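Local coordinates for protein transcriptional activator TenA-1 (Sulfolobus solfataricus P2, PDB 2QZC) that probably acts as a TenA-like thiaminase of thiamin metabolism, a dimeric, all-helical enzyme with the heme oxygenase-like fold, at residues E53-A58 with P136-Y141; T116-Y121 with L189-N194. One frame throughout, in Å; residues are numbered along the deposited sequence.

Interaction 1: E53-A58 with P136-Y141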
ATOM      1  N   GLU A  53       5.641   6.611  10.128  1.00 14.78           N
ATOM      2  CA  GLU A  53       6.303   5.914   9.023  1.00 14.61           C
ATOM      3  C   GLU A  53       6.277   4.390   9.265  1.00 14.18           C
ATOM      4  O   GLU A  53       6.019   3.588   8.359  1.00 14.72           O
ATOM      5  CB  GLU A  53       7.736   6.413   8.819  1.00 16.38           C
ATOM      6  CG  GLU A  53       8.373   5.736   7.591  1.00 17.40           C
ATOM      7  CD  GLU A  53       9.801   6.137   7.315  1.00 22.88           C
ATOM      8  OE1 GLU A  53      10.192   7.231   7.729  1.00 25.63           O
ATOM      9  OE2 GLU A  53      10.532   5.360   6.667  1.00 22.26           O
ATOM     10  N   ASP A  54       6.592   3.955  10.488  1.00 13.93           N
ATOM     11  CA  ASP A  54       6.511   2.516  10.789  1.00 13.18           C
ATOM     12  C   ASP A  54       5.086   1.981  10.684  1.00 12.53           C
ATOM     13  O   ASP A  54       4.862   0.866  10.217  1.00 13.29           O
ATOM     14  CB  ASP A  54       7.056   2.253  12.208  1.00 14.13           C
ATOM     15  CG  ASP A  54       8.558   2.368  12.304  1.00 14.84           C
ATOM     16  OD1 ASP A  54       9.268   1.810  11.432  1.00 15.42           O
ATOM     17  OD2 ASP A  54       9.023   2.959  13.297  1.00 16.30           O
HETATM   18  N   MSE A  55       4.118   2.757  11.136  1.00 13.56           N
HETATM   19  CA  MSE A  55       2.677   2.391  11.027  1.00 14.51           C
HETATM   20  C   MSE A  55       2.283   2.170   9.558  1.00 15.06           C
HETATM   21  O   MSE A  55       1.590   1.208   9.234  1.00 15.82           O
HETATM   22  CB  MSE A  55       1.829   3.509  11.637  1.00 18.42           C
HETATM   23  CG  MSE A  55       0.392   3.240  11.724  1.00 15.04           C
HETATM   24 SE   MSE A  55      -0.656   4.921  11.831  0.75 18.18          SE
HETATM   25  CE  MSE A  55      -0.546   5.446   9.979  1.00 23.82           C
ATOM     26  N   LEU A  56       2.746   3.049   8.684  1.00 14.89           N
ATOM     27  CA  LEU A  56       2.450   2.917   7.251  0.50 14.33           C
ATOM     28  C   LEU A  56       3.123   1.679   6.687  1.00 14.03           C
ATOM     29  O   LEU A  56       2.512   0.921   5.886  1.00 15.53           O
ATOM     30  CB  LEU A  56       2.897   4.149   6.480  0.50 15.13           C
ATOM     31  CG  LEU A  56       2.095   5.413   6.719  0.50 13.95           C
ATOM     32  CD1 LEU A  56       2.786   6.610   6.111  0.50 15.90           C
ATOM     33  CD2 LEU A  56       0.705   5.288   6.155  0.50 15.00           C
ATOM     34  N   ARG A  57       4.396   1.430   7.074  1.00 14.10           N
ATOM     35  CA  ARG A  57       5.055   0.212   6.599  1.00 14.11           C
ATOM     36  C   ARG A  57       4.326  -1.047   7.045  1.00 13.70           C
ATOM     37  O   ARG A  57       4.130  -2.018   6.273  1.00 13.52           O
ATOM     38  CB  ARG A  57       6.521   0.208   6.997  1.00 15.00           C
ATOM     39  CG  ARG A  57       7.323   1.307   6.293  1.00 13.04           C
ATOM     40  CD  ARG A  57       8.766   1.254   6.781  1.00 14.44           C
ATOM     41  NE  ARG A  57       9.607   2.319   6.222  1.00 14.88           N
ATOM     42  CZ  ARG A  57      10.168   2.294   5.007  1.00 18.84           C
ATOM     43  NH1 ARG A  57       9.995   1.277   4.216  1.00 17.65           N
ATOM     44  NH2 ARG A  57      10.936   3.293   4.590  1.00 18.97           N
ATOM     45  N   ALA A  58       3.902  -1.062   8.304  1.00 12.93           N
ATOM     46  CA  ALA A  58       3.127  -2.193   8.842  1.00 13.01           C
ATOM     47  C   ALA A  58       1.785  -2.361   8.117  1.00 14.44           C
ATOM     48  O   ALA A  58       1.419  -3.475   7.748  1.00 14.15           O
ATOM     49  CB  ALA A  58       2.933  -1.982  10.361  1.00 14.11           C
ATOM     50  N   PRO A 136      -7.051   1.361  17.636  1.00 14.50           N
ATOM     51  CA  PRO A 136      -6.988   2.414  18.676  1.00 15.41           C
ATOM     52  C   PRO A 136      -6.339   3.723  18.243  1.00 15.20           C
ATOM     53  O   PRO A 136      -6.877   4.808  18.508  1.00 15.83           O
ATOM     54  CB  PRO A 136      -6.216   1.715  19.797  1.00 15.97           C
ATOM     55  CG  PRO A 136      -6.630   0.262  19.635  1.00 14.85           C
ATOM     56  CD  PRO A 136      -6.587   0.060  18.165  1.00 15.48           C
ATOM     57  N   CYS A 137      -5.216   3.650  17.536  1.00 14.62           N
ATOM     58  CA  CYS A 137      -4.547   4.823  17.034  0.50 16.02           C
ATOM     59  C   CYS A 137      -5.446   5.625  16.083  1.00 17.02           C
ATOM     60  O   CYS A 137      -5.627   6.829  16.236  1.00 18.74           O
ATOM     61  CB  CYS A 137      -3.302   4.365  16.301  0.50 17.23           C
ATOM     62  SG  CYS A 137      -2.534   5.622  15.429  0.50 18.87           S
HETATM   63  N   MSE A 138      -6.055   4.922  15.141  1.00 15.51           N
HETATM   64  CA  MSE A 138      -6.830   5.613  14.105  1.00 14.87           C
HETATM   65  C   MSE A 138      -8.136   6.157  14.616  1.00 15.80           C
HETATM   66  O   MSE A 138      -8.422   7.360  14.491  1.00 15.18           O
HETATM   67  CB  MSE A 138      -7.051   4.666  12.926  1.00 16.49           C
HETATM   68  CG  MSE A 138      -5.763   4.198  12.254  1.00 16.49           C
HETATM   69 SE   MSE A 138      -4.599   5.615  11.514  0.75 17.06          SE
HETATM   70  CE  MSE A 138      -5.807   6.344  10.250  1.00 20.04           C
ATOM     71  N   PHE A 139      -8.896   5.314  15.261  1.00 16.79           N
ATOM     72  CA  PHE A 139     -10.215   5.704  15.773  1.00 16.08           C
ATOM     73  C   PHE A 139     -10.082   6.670  16.934  1.00 17.23           C
ATOM     74  O   PHE A 139     -10.802   7.680  16.991  1.00 16.88           O
ATOM     75  CB  PHE A 139     -11.055   4.466  16.187  1.00 15.86           C
ATOM     76  CG  PHE A 139     -12.488   4.799  16.565  1.00 15.93           C
ATOM     77  CD1 PHE A 139     -13.422   4.931  15.569  1.00 23.06           C
ATOM     78  CD2 PHE A 139     -12.857   4.972  17.887  1.00 18.71           C
ATOM     79  CE1 PHE A 139     -14.722   5.235  15.883  1.00 24.39           C
ATOM     80  CE2 PHE A 139     -14.172   5.311  18.209  1.00 23.92           C
ATOM     81  CZ  PHE A 139     -15.083   5.442  17.199  1.00 25.35           C
ATOM     82  N   GLY A 140      -9.149   6.409  17.846  1.00 15.58           N
ATOM     83  CA  GLY A 140      -8.961   7.257  18.992  1.00 15.99           C
ATOM     84  C   GLY A 140      -8.552   8.646  18.591  1.00 16.87           C
ATOM     85  O   GLY A 140      -9.018   9.614  19.186  1.00 17.23           O
ATOM     86  N   TYR A 141      -7.681   8.785  17.597  1.00 14.91           N
ATOM     87  CA  TYR A 141      -7.300  10.132  17.155  1.00 14.91           C
ATOM     88  C   TYR A 141      -8.468  10.906  16.520  1.00 15.48           C
ATOM     89  O   TYR A 141      -8.513  12.134  16.617  1.00 15.91           O
ATOM     90  CB  TYR A 141      -6.064  10.113  16.249  1.00 16.37           C
ATOM     91  CG  TYR A 141      -4.741  10.162  16.994  1.00 16.74           C
ATOM     92  CD1 TYR A 141      -4.475   9.331  18.100  1.00 16.53           C
ATOM     93  CD2 TYR A 141      -3.760  11.045  16.617  1.00 17.04           C
ATOM     94  CE1 TYR A 141      -3.240   9.357  18.762  1.00 15.47           C
ATOM     95  CE2 TYR A 141      -2.529  11.060  17.253  1.00 17.11           C
ATOM     96  CZ  TYR A 141      -2.280  10.285  18.357  1.00 16.64           C
ATOM     97  OH  TYR A 141      -1.052  10.343  18.973  1.00 17.82           O
TER
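Met-55, Cys-137 and Met-138 meet without any flat group between them; the flat groups lie on the flanks. On the outer flank the guanidinium of Arg-57 takes Glu-53 OE2 at its edge, close to its plane. Two nitrogens grip that one oxygen side-on: Arg-57 NH2 lies 3.0 Å from Glu-53 OE2, and Arg-57 NE reaches the same OE2 at 3.2 Å. Being one turn apart on helix 38-63, the pair forms an intrahelical salt bridge, and Arg-57 NH1 also bonds to the Gly-66 and Ser-64 carbonyls of the second subunit. On the other flank the Tyr-141 ring meets that of Tyr-163 edge-to-face.

The contact itself is made by three heavy atoms from group 16. Met-55 and Met-138 are selenomethionines, and their SE atoms stand 4.0 Å apart. Met-55 SE is also 4.1 Å from Cys-137 SG, although a second conformer of Cys-137 makes this approach less certain. Met-55 leaves its helix with CG anti to the backbone N (chi1 -174°), which carries SE toward helix 127-148, and a bend at chi3 of 76° turns CE aside. In Met-138, chi1 (-61°) and a bent chi2 bring SE to the interface although its CB does not point there, and the bend at chi3 turns the methyl CE; the side chain also packs on Ile-172 and Ile-175 of helix 166-179.

The backbones are well separated, with the CA atoms of Met-55 and Cys-137 9.7 Å apart, and side-chain ends make the contact, chiefly the two long selenomethionines. A glycerol and an imidazole, probably from crystallisation, lie beside Cys-137, consistent with a pocket in this TenA-family fold. The chemistry implies dispersion between soft, polarisable atoms, expected equally with the natural methionine sulfurs, so both side chains give Cys-137 SG an apolar neighbourhood.

Interaction 2: T116-Y121 with L189-N194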
ATOM      1  N   THR A 116       5.727   0.447  17.869  1.00 12.76           N
ATOM      2  CA  THR A 116       5.974   0.168  16.444  1.00 12.43           C
ATOM      3  C   THR A 116       6.276  -1.314  16.205  1.00 12.64           C
ATOM      4  O   THR A 116       5.794  -1.892  15.239  1.00 13.67           O
ATOM      5  CB  THR A 116       7.050   1.089  15.857  1.00 14.13           C
ATOM      6  OG1 THR A 116       8.295   0.858  16.527  1.00 15.19           O
ATOM      7  CG2 THR A 116       6.630   2.561  15.900  1.00 15.36           C
ATOM      8  N   ARG A 117       7.100  -1.940  17.064  1.00 11.77           N
ATOM      9  CA  ARG A 117       7.396  -3.361  16.886  0.50 11.40           C
ATOM     10  C   ARG A 117       6.166  -4.246  17.068  1.00 12.87           C
ATOM     11  O   ARG A 117       6.044  -5.313  16.423  1.00 13.39           O
ATOM     12  CB  ARG A 117       8.614  -3.803  17.717  0.50 12.28           C
ATOM     13  CG  ARG A 117       9.936  -3.579  17.027  0.50 11.03           C
ATOM     14  CD  ARG A 117      10.184  -2.168  16.562  0.50 16.06           C
ATOM     15  NE  ARG A 117      11.484  -2.036  15.915  0.50  9.65           N
ATOM     16  CZ  ARG A 117      11.862  -0.972  15.212  0.50 14.22           C
ATOM     17  NH1 ARG A 117      11.076   0.079  15.060  0.50 16.40           N
ATOM     18  NH2 ARG A 117      13.077  -0.962  14.705  0.50 12.92           N
ATOM     19  N   HIS A 118       5.245  -3.823  17.926  1.00 11.66           N
ATOM     20  CA  HIS A 118       3.925  -4.492  18.130  1.00 12.69           C
ATOM     21  C   HIS A 118       3.133  -4.499  16.802  1.00 13.23           C
ATOM     22  O   HIS A 118       2.623  -5.529  16.366  1.00 13.06           O
ATOM     23  CB  HIS A 118       3.197  -3.715  19.244  1.00 13.65           C
ATOM     24  CG  HIS A 118       1.737  -4.006  19.443  1.00 13.83           C
ATOM     25  ND1 HIS A 118       1.255  -5.156  20.038  1.00 13.54           N
ATOM     26  CD2 HIS A 118       0.664  -3.203  19.236  1.00 14.23           C
ATOM     27  CE1 HIS A 118      -0.057  -5.034  20.174  1.00 13.78           C
ATOM     28  NE2 HIS A 118      -0.435  -3.861  19.710  1.00 13.15           N
ATOM     29  N   LEU A 119       3.041  -3.338  16.137  1.00 12.55           N
ATOM     30  CA  LEU A 119       2.317  -3.251  14.843  1.00 14.13           C
ATOM     31  C   LEU A 119       2.977  -4.142  13.800  1.00 13.85           C
ATOM     32  O   LEU A 119       2.288  -4.836  13.072  1.00 14.84           O
ATOM     33  CB  LEU A 119       2.221  -1.807  14.342  1.00 14.33           C
ATOM     34  CG  LEU A 119       1.436  -0.861  15.241  1.00 15.60           C
ATOM     35  CD1 LEU A 119       1.455   0.537  14.597  1.00 17.53           C
ATOM     36  CD2 LEU A 119      -0.001  -1.335  15.454  1.00 15.77           C
ATOM     37  N   TYR A 120       4.324  -4.107  13.707  1.00 12.77           N
ATOM     38  CA  TYR A 120       4.981  -4.973  12.744  1.00 13.06           C
ATOM     39  C   TYR A 120       4.719  -6.446  13.010  1.00 12.81           C
ATOM     40  O   TYR A 120       4.560  -7.241  12.051  1.00 14.88           O
ATOM     41  CB  TYR A 120       6.505  -4.722  12.698  1.00 13.72           C
ATOM     42  CG  TYR A 120       6.981  -3.474  11.976  1.00 11.81           C
ATOM     43  CD1 TYR A 120       6.873  -3.384  10.602  1.00 14.63           C
ATOM     44  CD2 TYR A 120       7.586  -2.391  12.652  1.00 13.31           C
ATOM     45  CE1 TYR A 120       7.372  -2.298   9.927  1.00 14.28           C
ATOM     46  CE2 TYR A 120       8.088  -1.300  11.975  1.00 13.84           C
ATOM     47  CZ  TYR A 120       7.923  -1.231  10.600  1.00 14.29           C
ATOM     48  OH  TYR A 120       8.447  -0.151   9.937  1.00 15.30           O
ATOM     49  N   TYR A 121       4.742  -6.854  14.279  1.00 13.49           N
ATOM     50  CA  TYR A 121       4.560  -8.246  14.647  1.00 14.58           C
ATOM     51  C   TYR A 121       3.250  -8.771  14.076  1.00 14.48           C
ATOM     52  O   TYR A 121       3.235  -9.825  13.395  1.00 15.04           O
ATOM     53  CB  TYR A 121       4.636  -8.420  16.181  1.00 15.02           C
ATOM     54  CG  TYR A 121       4.296  -9.833  16.610  1.00 14.83           C
ATOM     55  CD1 TYR A 121       5.212 -10.836  16.453  1.00 16.59           C
ATOM     56  CD2 TYR A 121       3.084 -10.155  17.163  1.00 15.15           C
ATOM     57  CE1 TYR A 121       4.920 -12.162  16.802  1.00 17.36           C
ATOM     58  CE2 TYR A 121       2.775 -11.477  17.514  1.00 15.86           C
ATOM     59  CZ  TYR A 121       3.707 -12.468  17.347  1.00 17.01           C
ATOM     60  OH  TYR A 121       3.404 -13.773  17.698  1.00 16.81           O
ATOM     61  N   LEU A 189      -9.341  -8.957  21.242  1.00 15.16           N
ATOM     62  CA  LEU A 189      -9.549  -7.911  22.224  1.00 14.65           C
ATOM     63  C   LEU A 189      -8.253  -7.623  22.998  1.00 15.72           C
ATOM     64  O   LEU A 189      -7.942  -6.456  23.289  1.00 15.79           O
ATOM     65  CB  LEU A 189     -10.685  -8.287  23.196  1.00 16.78           C
ATOM     66  CG  LEU A 189     -10.916  -7.369  24.388  1.00 15.89           C
ATOM     67  CD1 LEU A 189     -11.196  -5.926  23.956  1.00 18.37           C
ATOM     68  CD2 LEU A 189     -12.067  -7.960  25.258  1.00 18.80           C
ATOM     69  N   ASN A 190      -7.502  -8.666  23.331  1.00 16.37           N
ATOM     70  CA  ASN A 190      -6.248  -8.500  24.071  1.00 15.22           C
ATOM     71  C   ASN A 190      -5.193  -7.730  23.279  1.00 14.09           C
ATOM     72  O   ASN A 190      -4.453  -6.934  23.870  1.00 16.01           O
ATOM     73  CB  ASN A 190      -5.745  -9.847  24.568  1.00 15.39           C
ATOM     74  CG  ASN A 190      -6.570 -10.362  25.749  1.00 19.16           C
ATOM     75  OD1 ASN A 190      -7.239  -9.586  26.435  1.00 22.30           O
ATOM     76  ND2 ASN A 190      -6.473 -11.669  26.006  1.00 20.84           N
ATOM     77  N   ILE A 191      -5.200  -7.892  21.958  1.00 14.68           N
ATOM     78  CA  ILE A 191      -4.310  -7.107  21.071  1.00 14.54           C
ATOM     79  C   ILE A 191      -4.721  -5.625  21.132  1.00 14.62           C
ATOM     80  O   ILE A 191      -3.876  -4.719  21.253  1.00 15.19           O
ATOM     81  CB  ILE A 191      -4.345  -7.642  19.624  1.00 13.81           C
ATOM     82  CG1 ILE A 191      -3.705  -9.022  19.567  1.00 14.69           C
ATOM     83  CG2 ILE A 191      -3.595  -6.702  18.641  1.00 15.50           C
ATOM     84  CD1 ILE A 191      -3.953  -9.791  18.248  1.00 16.19           C
ATOM     85  N   PHE A 192      -6.029  -5.356  20.995  1.00 14.29           N
ATOM     86  CA  PHE A 192      -6.596  -4.016  21.056  1.00 13.74           C
ATOM     87  C   PHE A 192      -6.231  -3.369  22.395  1.00 13.53           C
ATOM     88  O   PHE A 192      -5.811  -2.193  22.454  1.00 14.40           O
ATOM     89  CB  PHE A 192      -8.119  -4.109  20.883  1.00 14.78           C
ATOM     90  CG  PHE A 192      -8.845  -2.809  20.707  1.00 14.39           C
ATOM     91  CD1 PHE A 192      -9.335  -2.121  21.818  1.00 13.44           C
ATOM     92  CD2 PHE A 192      -9.135  -2.299  19.432  1.00 15.03           C
ATOM     93  CE1 PHE A 192     -10.050  -0.938  21.666  1.00 15.22           C
ATOM     94  CE2 PHE A 192      -9.869  -1.138  19.275  1.00 16.05           C
ATOM     95  CZ  PHE A 192     -10.319  -0.453  20.410  1.00 15.07           C
ATOM     96  N   ILE A 193      -6.392  -4.111  23.490  1.00 14.65           N
ATOM     97  CA  ILE A 193      -6.040  -3.595  24.845  1.00 14.81           C
ATOM     98  C   ILE A 193      -4.550  -3.180  24.892  1.00 14.26           C
ATOM     99  O   ILE A 193      -4.235  -2.103  25.379  1.00 14.44           O
ATOM    100  CB  ILE A 193      -6.329  -4.645  25.958  1.00 16.42           C
ATOM    101  CG1 ILE A 193      -7.855  -4.833  26.124  1.00 17.28           C
ATOM    102  CG2 ILE A 193      -5.655  -4.240  27.286  1.00 17.41           C
ATOM    103  CD1 ILE A 193      -8.261  -6.046  26.968  1.00 17.33           C
ATOM    104  N   ASN A 194      -3.671  -4.018  24.335  1.00 13.57           N
ATOM    105  CA  ASN A 194      -2.234  -3.679  24.304  1.00 14.99           C
ATOM    106  C   ASN A 194      -1.990  -2.379  23.547  1.00 13.39           C
ATOM    107  O   ASN A 194      -1.218  -1.519  24.019  1.00 12.98           O
ATOM    108  CB  ASN A 194      -1.332  -4.803  23.783  1.00 14.38           C
ATOM    109  CG  ASN A 194      -0.989  -5.823  24.845  1.00 16.72           C
ATOM    110  OD1 ASN A 194      -1.278  -5.606  26.046  1.00 17.81           O
ATOM    111  ND2 ASN A 194      -0.362  -6.937  24.436  1.00 17.48           N
TER
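His-118 reaches from helix 110-125 to helix 186-208 and touches Ile-191 and Asn-194, residues three positions apart that present the same side of their helix. Its ring CG stands anti to the backbone N (chi1 168°), an orientation that extends the imidazole away from its own helix and leaves CE1 and NE2 leading. The leading CE1 comes 3.8 Å from Asn-194 CB. The carbonyl of Ile-191 faces the ring's edge near the ring plane, but the 3.9 Å from His-118 NE2 to Ile-191 O is too long for more than loose polar proximity. NE2 is instead hydrogen-bonded to Ser-195 OG, just beyond the segment, and that bond would help to hold the ring's rotation.

Ile-191 offers its CG2 branch, which lies 4.2 Å from His-118 CE1. Its longer branch, CG1 with CD1, takes the other direction, and the side chain also packs on Ala-133. In this all-helical heme oxygenase-like fold the C-terminal helix 186-208 thus rests on several neighbours, among them helix 110-125 through the histidine and helix 127-148 through Ile-191 and Phe-192.

Asn-194 meets the imidazole with the root of its side chain. With chi1 at -82°, CG sits beside the backbone N, and the amide turns away from the ring, its plane inclined 65° to the imidazole. Phe-198 and Tyr-122 also meet the His-118 ring, Tyr-122 with its plane nearly perpendicular to the imidazole and Phe-198 at a lower inclination.

How the interactions relate
From the N terminus, the chain passes 53-58 on helix 38-63, then 116-121, 136-141 and finally 189-194. Interaction 1 closes a loop of 77 residues when helix 127-148 returns to helix 38-63; interaction 2 opens inside that loop and closes beyond it, 67 residues on, with helix 186-208. The two therefore cross rather than nest. Their centres are 11 Å apart and the segments touch directly: Asp-54 OD1 and Tyr-120 OH, 2.6 Å apart, probably hydrogen-bond, while Pro-136 CG lies 3.5 Å from Phe-192 CE2. Helices 110-125 and 127-148, consecutive in the chain, are thus each joined to both helix 38-63 and helix 186-208.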